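Transcriptional repressor (Vibrio fischeri, PDB 3KV1) probably represses transcription as a SorC-family regulator, with this domain, a putative sugar-binding domain, likely sensing a carbohydrate effector. Local coordinates at residues R24-L29 with V248-V253; A68-H73 with R105-K110; S86-T91 with A120-N125. All blocks are in the same frame, centred on the assembly; numbering follows the deposited sequence. Where two conformers were deposited one is given.

Overall arrangement
Contact 1 pairs strands 24-28 and 248-252, from near the two ends of the chain, and contacts 2 and 3 are nested inside the loop it closes. Contact 2 packs helix 65-72 on helix 100-111. Contact 3 joins the loops that follow strands 83-86 and 114-116, and its segments alternate along the chain with those of contact 2. The centre of contact 2 is about 19 Å from each of the others. Contacts 1 and 3 lie about 28 Å apart, centre to centre, on opposite sides of the chain's centre. Glycerol, probably from the crystallisation liquor, lies about 3 Å from the Arg24 side chain and about 4 Å from that of Tyr123, and may mark pockets.

Contact 1: R24-L29 with V248-V253; sequences RALISL and VLATSV
Parallel strands 24-28 and 248-252 pair within the mixed sheet of the domain, with their axes 4.6 Å apart at the closest approach. Arg24, Leu26 and Ser28 lie in register with Val248, Ala250 and Ser252 on one face. Ala25 and Ile27 match Leu249 and Thr251 on the other. Five backbone bonds hold the pair. Leu26 N gives a nearly straight bond to Leu249 O (2.8 Å, 171°). Thr251 N returns one to Leu26 O, and Ser28 N reaches Thr251 O. Val253 N bonds Ser28 O at 2.9 Å, but with a more bent N-H (135°). The bond from Leu249 N to Arg24 O is the longest at 3.3 Å.

Ile27 and Thr251 lie side by side and point the same way. The chi1 and chi2 of Ile27, both near -60°, bring its CD1 alongside Thr251 CG2, 3.5 Å away in one of the two conformers of Thr251. Ile27 CG2 instead meets Val253 CG2 at 3.7 Å, the two side chains crossing at about a right angle. On the opposite face, Leu26 CD1 touches Val248 CG1 at 3.8 Å.

Thr251 OG1 hydrogen-bonds the carbonyl O of Ala228. Ser252 is the N-cap of helix 253-264, and its OG caps Cys255 N. Helix 34-52 covers the face of Val248 and Ala250, while helices 10-20 and 253-264 cover that of Ile27. This parallel pairing, with helices on both faces, is typical of a three-layer alpha/beta/alpha sandwich, consistent with the Rossmann-like clan of the putative sugar-binding domain.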
# COMPACT_ATOMS: atom_id res chain seq x y z
N ARG A 24 -22.82 -18.47 11.82
CA ARG A 24 -21.99 -19.68 11.90
C ARG A 24 -21.09 -19.59 13.11
O ARG A 24 -20.79 -18.49 13.59
CB ARG A 24 -21.07 -19.82 10.66
CG ARG A 24 -21.72 -20.29 9.37
CD ARG A 24 -22.22 -21.75 9.47
NE ARG A 24 -21.16 -22.75 9.46
CZ ARG A 24 -20.52 -23.18 8.37
NH1 ARG A 24 -20.82 -22.66 7.17
NH2 ARG A 24 -19.59 -24.12 8.47
N ALA A 25 -20.66 -20.75 13.59
CA ALA A 25 -19.56 -20.83 14.53
C ALA A 25 -18.66 -21.95 14.00
O ALA A 25 -19.16 -23.04 13.64
CB ALA A 25 -20.08 -21.14 15.94
N LEU A 26 -17.38 -21.64 13.86
CA LEU A 26 -16.40 -22.59 13.34
C LEU A 26 -15.47 -22.94 14.53
O LEU A 26 -14.67 -22.10 14.95
CB LEU A 26 -15.60 -21.92 12.22
CG LEU A 26 -16.49 -21.32 11.10
CD1 LEU A 26 -15.62 -20.65 10.05
CD2 LEU A 26 -17.28 -22.46 10.47
N ILE A 27 -15.56 -24.16 15.05
CA ILE A 27 -14.84 -24.50 16.27
C ILE A 27 -13.75 -25.54 16.03
O ILE A 27 -14.02 -26.64 15.53
CB ILE A 27 -15.83 -25.01 17.35
CG1 ILE A 27 -16.84 -23.93 17.69
CG2 ILE A 27 -15.09 -25.49 18.61
CD1 ILE A 27 -16.22 -22.63 18.14
N SER A 28 -12.53 -25.19 16.40
CA SER A 28 -11.39 -26.09 16.22
C SER A 28 -11.04 -26.77 17.54
O SER A 28 -11.21 -26.20 18.64
CB SER A 28 -10.18 -25.30 15.65
OG SER A 28 -9.68 -24.38 16.61
N LEU A 29 -10.54 -28.00 17.46
CA LEU A 29 -10.14 -28.72 18.66
C LEU A 29 -8.98 -27.99 19.33
O LEU A 29 -8.18 -27.31 18.67
CB LEU A 29 -9.72 -30.15 18.31
CG LEU A 29 -10.88 -30.97 17.72
CD1 LEU A 29 -10.38 -32.33 17.30
CD2 LEU A 29 -12.01 -31.09 18.74
N VAL A 248 -19.75 -14.56 11.93
CA VAL A 248 -19.14 -15.87 11.96
C VAL A 248 -18.00 -15.86 13.00
O VAL A 248 -17.07 -15.05 12.89
CB VAL A 248 -18.55 -16.21 10.59
CG1 VAL A 248 -17.80 -17.54 10.64
CG2 VAL A 248 -19.64 -16.22 9.49
N LEU A 249 -18.09 -16.72 14.01
CA LEU A 249 -17.07 -16.74 15.05
C LEU A 249 -16.22 -17.98 14.83
O LEU A 249 -16.76 -19.08 14.76
CB LEU A 249 -17.71 -16.81 16.43
CG LEU A 249 -16.73 -16.96 17.60
CD1 LEU A 249 -15.94 -15.64 17.72
CD2 LEU A 249 -17.49 -17.29 18.90
N ALA A 250 -14.91 -17.81 14.70
CA ALA A 250 -14.04 -18.96 14.55
C ALA A 250 -13.10 -18.98 15.79
O ALA A 250 -12.41 -18.03 16.06
CB ALA A 250 -13.22 -18.84 13.20
N THR A 251 -13.05 -20.10 16.49
CA THR A 251 -12.32 -20.12 17.75
C THR A 251 -12.14 -21.58 18.18
O THR A 251 -12.44 -22.50 17.42
CB THR A 251 -13.04 -19.26 18.86
OG1 THR A 251 -12.18 -19.06 19.99
CG2 THR A 251 -14.36 -19.92 19.34
N SER A 252 -11.60 -21.79 19.38
CA SER A 252 -11.25 -23.13 19.86
C SER A 252 -12.38 -23.73 20.73
O SER A 252 -13.25 -22.99 21.18
CB SER A 252 -10.01 -23.07 20.74
OG SER A 252 -10.30 -22.41 21.97
N VAL A 253 -12.34 -25.04 21.00
CA VAL A 253 -13.30 -25.65 21.90
C VAL A 253 -13.29 -24.96 23.27
O VAL A 253 -14.34 -24.60 23.82
CB VAL A 253 -13.03 -27.18 22.09
CG1 VAL A 253 -13.82 -27.75 23.27
CG2 VAL A 253 -13.38 -27.95 20.79

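Contact 2: A68-H73 with R105-K110; sequences AAVADH and RRLAKK
The Lys110 side chain is fully extended, every torsion trans, and spans the gap to the C-terminal end of helix 65-72. Arg106 has CG beside its backbone N and bends at chi3 (-63°), which brings NE to Asp72 OD1. Lys110 NZ bonds Val70 O at 2.9 Å, almost in line with the C=O, and His73 O at 3.1 Å from a direction tilted out of that carbonyl's plane. Ser46 OG of helix 34-52 is a third partner for the ammonium. The lysine thus ties together two backbone carbonyls where the helix ends, a place where its positive charge probably suits the helix dipole.

The two helices are neighbours in the alpha/beta domain. They run in broadly the same direction, with segment axes 8.9 Å apart and crossing at 29°. Between them, Ala71 CB sits 3.8 Å from both Leu107 CD2 and Arg106 CB. Leu107 also reaches Phe84 of strand 83-86, in the sheet the helices pack on. At the outer side, Asp72 OD1 and Arg106 NE form a salt bridge at 2.9 Å. Its N-H is well off line, so the hydrogen bond is weak, and the carboxylate and guanidinium planes are turned 30° apart. Ala68 CB lies at the guanidinium edge, in its plane, 3.8 Å from Arg106 NH2.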
# COMPACT_ATOMS: atom_id res chain seq x y z
N ALA A 68 -3.62 -13.07 9.75
CA ALA A 68 -2.50 -13.47 8.89
C ALA A 68 -2.50 -14.99 8.70
O ALA A 68 -2.18 -15.49 7.61
CB ALA A 68 -1.17 -13.01 9.47
N ALA A 69 -2.88 -15.72 9.75
CA ALA A 69 -2.91 -17.20 9.67
C ALA A 69 -3.83 -17.69 8.53
O ALA A 69 -3.56 -18.73 7.94
CB ALA A 69 -3.36 -17.81 11.02
N VAL A 70 -4.89 -16.93 8.21
CA VAL A 70 -5.81 -17.35 7.12
C VAL A 70 -5.09 -17.22 5.78
O VAL A 70 -5.20 -18.07 4.92
CB VAL A 70 -7.10 -16.50 7.13
CG1 VAL A 70 -8.03 -16.90 5.97
CG2 VAL A 70 -7.84 -16.62 8.52
N ALA A 71 -4.32 -16.15 5.63
CA ALA A 71 -3.57 -15.97 4.39
C ALA A 71 -2.48 -17.00 4.23
O ALA A 71 -2.16 -17.44 3.13
CB ALA A 71 -3.01 -14.53 4.32
N ASP A 72 -1.94 -17.46 5.36
CA ASP A 72 -0.81 -18.37 5.34
C ASP A 72 -1.24 -19.84 5.33
O ASP A 72 -0.41 -20.72 5.17
CB ASP A 72 0.13 -18.09 6.53
CG ASP A 72 0.77 -16.70 6.44
OD1 ASP A 72 0.83 -16.13 5.31
OD2 ASP A 72 1.21 -16.16 7.48
N HIS A 73 -2.54 -20.10 5.47
CA HIS A 73 -2.98 -21.49 5.51
C HIS A 73 -2.77 -22.11 4.13
O HIS A 73 -3.23 -21.55 3.12
CB HIS A 73 -4.45 -21.60 5.90
CG HIS A 73 -4.97 -23.00 5.79
ND1 HIS A 73 -4.66 -23.98 6.71
CD2 HIS A 73 -5.75 -23.59 4.85
CE1 HIS A 73 -5.24 -25.11 6.35
NE2 HIS A 73 -5.92 -24.89 5.23
N ARG A 105 -2.48 -8.71 0.25
CA ARG A 105 -1.68 -9.15 -0.90
C ARG A 105 -1.53 -10.68 -0.94
O ARG A 105 -1.61 -11.31 -2.01
CB ARG A 105 -0.31 -8.44 -0.92
CG ARG A 105 -0.47 -7.00 -1.43
CD ARG A 105 0.45 -5.96 -0.79
NE ARG A 105 1.85 -6.36 -0.76
CZ ARG A 105 2.81 -5.65 -0.18
NH1 ARG A 105 2.53 -4.50 0.42
NH2 ARG A 105 4.07 -6.09 -0.20
N ARG A 106 -1.30 -11.27 0.23
CA ARG A 106 -1.16 -12.73 0.32
C ARG A 106 -2.48 -13.44 0.04
O ARG A 106 -2.50 -14.48 -0.64
CB ARG A 106 -0.58 -13.14 1.69
CG ARG A 106 0.86 -12.64 1.85
CD ARG A 106 1.68 -13.52 2.78
NE ARG A 106 1.15 -13.54 4.14
CZ ARG A 106 1.47 -12.66 5.08
NH1 ARG A 106 2.34 -11.69 4.81
NH2 ARG A 106 0.93 -12.74 6.29
N LEU A 107 -3.56 -12.90 0.56
CA LEU A 107 -4.91 -13.40 0.25
C LEU A 107 -5.20 -13.32 -1.26
O LEU A 107 -5.70 -14.26 -1.84
CB LEU A 107 -5.97 -12.65 1.03
CG LEU A 107 -6.04 -12.92 2.55
CD1 LEU A 107 -6.99 -11.92 3.22
CD2 LEU A 107 -6.47 -14.40 2.76
N ALA A 108 -4.90 -12.19 -1.89
CA ALA A 108 -5.13 -12.10 -3.33
C ALA A 108 -4.36 -13.16 -4.11
O ALA A 108 -4.83 -13.73 -5.09
CB ALA A 108 -4.79 -10.65 -3.84
N LYS A 109 -3.14 -13.44 -3.67
CA LYS A 109 -2.37 -14.44 -4.37
C LYS A 109 -2.97 -15.82 -4.21
O LYS A 109 -3.02 -16.61 -5.17
CB LYS A 109 -0.93 -14.41 -3.88
CG LYS A 109 -0.09 -15.49 -4.54
CD LYS A 109 1.38 -15.40 -4.15
CE LYS A 109 2.18 -16.55 -4.78
NZ LYS A 109 3.56 -16.63 -4.21
N LYS A 110 -3.39 -16.11 -2.99
CA LYS A 110 -3.96 -17.41 -2.61
C LYS A 110 -5.28 -17.71 -3.29
O LYS A 110 -5.48 -18.81 -3.83
CB LYS A 110 -4.16 -17.43 -1.08
CG LYS A 110 -4.93 -18.67 -0.58
CD LYS A 110 -5.01 -18.73 0.97
CE LYS A 110 -5.78 -19.97 1.41
NZ LYS A 110 -5.94 -19.99 2.90

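Contact 3: S86-T91 with A120-N125; sequences SAIGGT and APAYVN
Ile88 opens the contact: its CG1 reaches Ala122 CB at 4.1 Å. With CG1 anti to the backbone N (chi1 178°), the side chain extends from the backbone to that methyl. Gly89 comes next and lies close against the other loop, its CA 3.1 Å from Ala120 O and 3.7 Å from Pro121 C. Gly89 O also rests 3.3 Å from Ala122 CB.

Gly90 then makes the two direct backbone bonds of the contact. Its N donates to Ala120 O at 2.9 Å, in the carbonyl plane. Its O accepts Ala122 N at 2.8 Å, with that donor tilted 32° out of the plane. Together they form a single beta bridge, centred on Gly90 and Pro121. A water also donates to Gly90 O and weakly accepts from Tyr123 N.

The two loops follow the neighbouring parallel strands 83-86 and 114-116. They therefore meet beyond the C-terminal ends of these strands, where Rossmann-like domains commonly place their binding sites. Close to the Tyr123 side chain lies a glycerol, probably from the crystallisation liquor, which may mark a pocket.

Thr91 finishes the segment. In one of its two conformers, its CG2 touches Ala122 CB at 3.9 Å. The same Ala122 methyl lies over one face of the Tyr123 ring, toward the rim. Tyr123 OH bonds His164 and Gln63, while Tyr123 O accepts a bond from His136 of the second subunit.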
# COMPACT_ATOMS: atom_id res chain seq x y z
N SER A 86 -7.82 -3.35 2.48
CA SER A 86 -7.34 -3.05 3.85
C SER A 86 -8.34 -2.22 4.61
O SER A 86 -8.83 -1.20 4.10
CB SER A 86 -6.03 -2.27 3.77
OG SER A 86 -5.02 -3.07 3.22
N ALA A 87 -8.63 -2.62 5.85
CA ALA A 87 -9.58 -1.90 6.69
C ALA A 87 -8.87 -1.04 7.71
O ALA A 87 -9.51 -0.41 8.54
CB ALA A 87 -10.51 -2.88 7.45
N ILE A 88 -7.55 -1.04 7.66
CA ILE A 88 -6.74 -0.28 8.61
C ILE A 88 -5.45 0.05 7.86
O ILE A 88 -5.08 -0.67 6.93
CB ILE A 88 -6.51 -1.06 9.93
CG1 ILE A 88 -5.62 -0.24 10.87
CG2 ILE A 88 -5.84 -2.44 9.65
CD1 ILE A 88 -5.54 -0.81 12.33
N GLY A 89 -4.82 1.16 8.22
CA GLY A 89 -3.62 1.64 7.52
C GLY A 89 -2.40 0.77 7.75
O GLY A 89 -2.44 -0.23 8.49
N GLY A 90 -1.27 1.18 7.17
CA GLY A 90 -0.07 0.37 7.23
C GLY A 90 0.87 0.68 8.37
O GLY A 90 0.82 1.74 8.96
N THR A 91 1.76 -0.26 8.64
CA THR A 91 2.73 -0.14 9.71
C THR A 91 4.14 -0.18 9.12
O THR A 91 4.36 -0.83 8.10
CB THR A 91 2.54 -1.31 10.69
OG1 THR A 91 2.49 -2.53 9.95
CG2 THR A 91 1.21 -1.15 11.43
N ALA A 120 -2.51 5.15 4.00
CA ALA A 120 -2.35 5.94 5.20
C ALA A 120 -1.72 5.02 6.24
O ALA A 120 -1.90 3.80 6.19
CB ALA A 120 -3.71 6.38 5.72
N PRO A 121 -1.03 5.61 7.20
CA PRO A 121 -0.51 4.75 8.27
C PRO A 121 -1.64 4.25 9.19
O PRO A 121 -2.69 4.88 9.30
CB PRO A 121 0.40 5.68 9.10
CG PRO A 121 0.19 7.05 8.60
CD PRO A 121 -0.70 7.04 7.37
N ALA A 122 -1.38 3.14 9.87
CA ALA A 122 -2.36 2.59 10.84
C ALA A 122 -2.54 3.53 12.02
O ALA A 122 -3.66 3.70 12.52
CB ALA A 122 -1.87 1.24 11.35
N TYR A 123 -1.45 4.15 12.47
CA TYR A 123 -1.45 4.92 13.73
C TYR A 123 -0.94 6.33 13.56
O TYR A 123 -0.05 6.58 12.74
CB TYR A 123 -0.58 4.23 14.80
CG TYR A 123 -1.03 2.82 15.07
CD1 TYR A 123 -2.30 2.56 15.56
CD2 TYR A 123 -0.20 1.74 14.81
CE1 TYR A 123 -2.74 1.27 15.80
CE2 TYR A 123 -0.61 0.44 15.05
CZ TYR A 123 -1.89 0.20 15.54
OH TYR A 123 -2.30 -1.09 15.80
N VAL A 124 -1.50 7.26 14.34
CA VAL A 124 -0.99 8.62 14.38
C VAL A 124 -0.96 9.05 15.85
O VAL A 124 -1.60 8.43 16.70
CB VAL A 124 -1.86 9.58 13.54
CG1 VAL A 124 -1.85 9.16 12.10
CG2 VAL A 124 -3.29 9.60 14.05
N ASN A 125 -0.19 10.08 16.15
CA ASN A 125 -0.03 10.50 17.54
C ASN A 125 -1.02 11.58 18.00
O ASN A 125 -0.92 12.08 19.13
CB ASN A 125 1.41 10.93 17.82
CG ASN A 125 1.80 12.21 17.10
OD1 ASN A 125 2.95 12.63 17.15
ND2 ASN A 125 0.83 12.86 16.44
O HOH W 1 1.59 3.29 11.38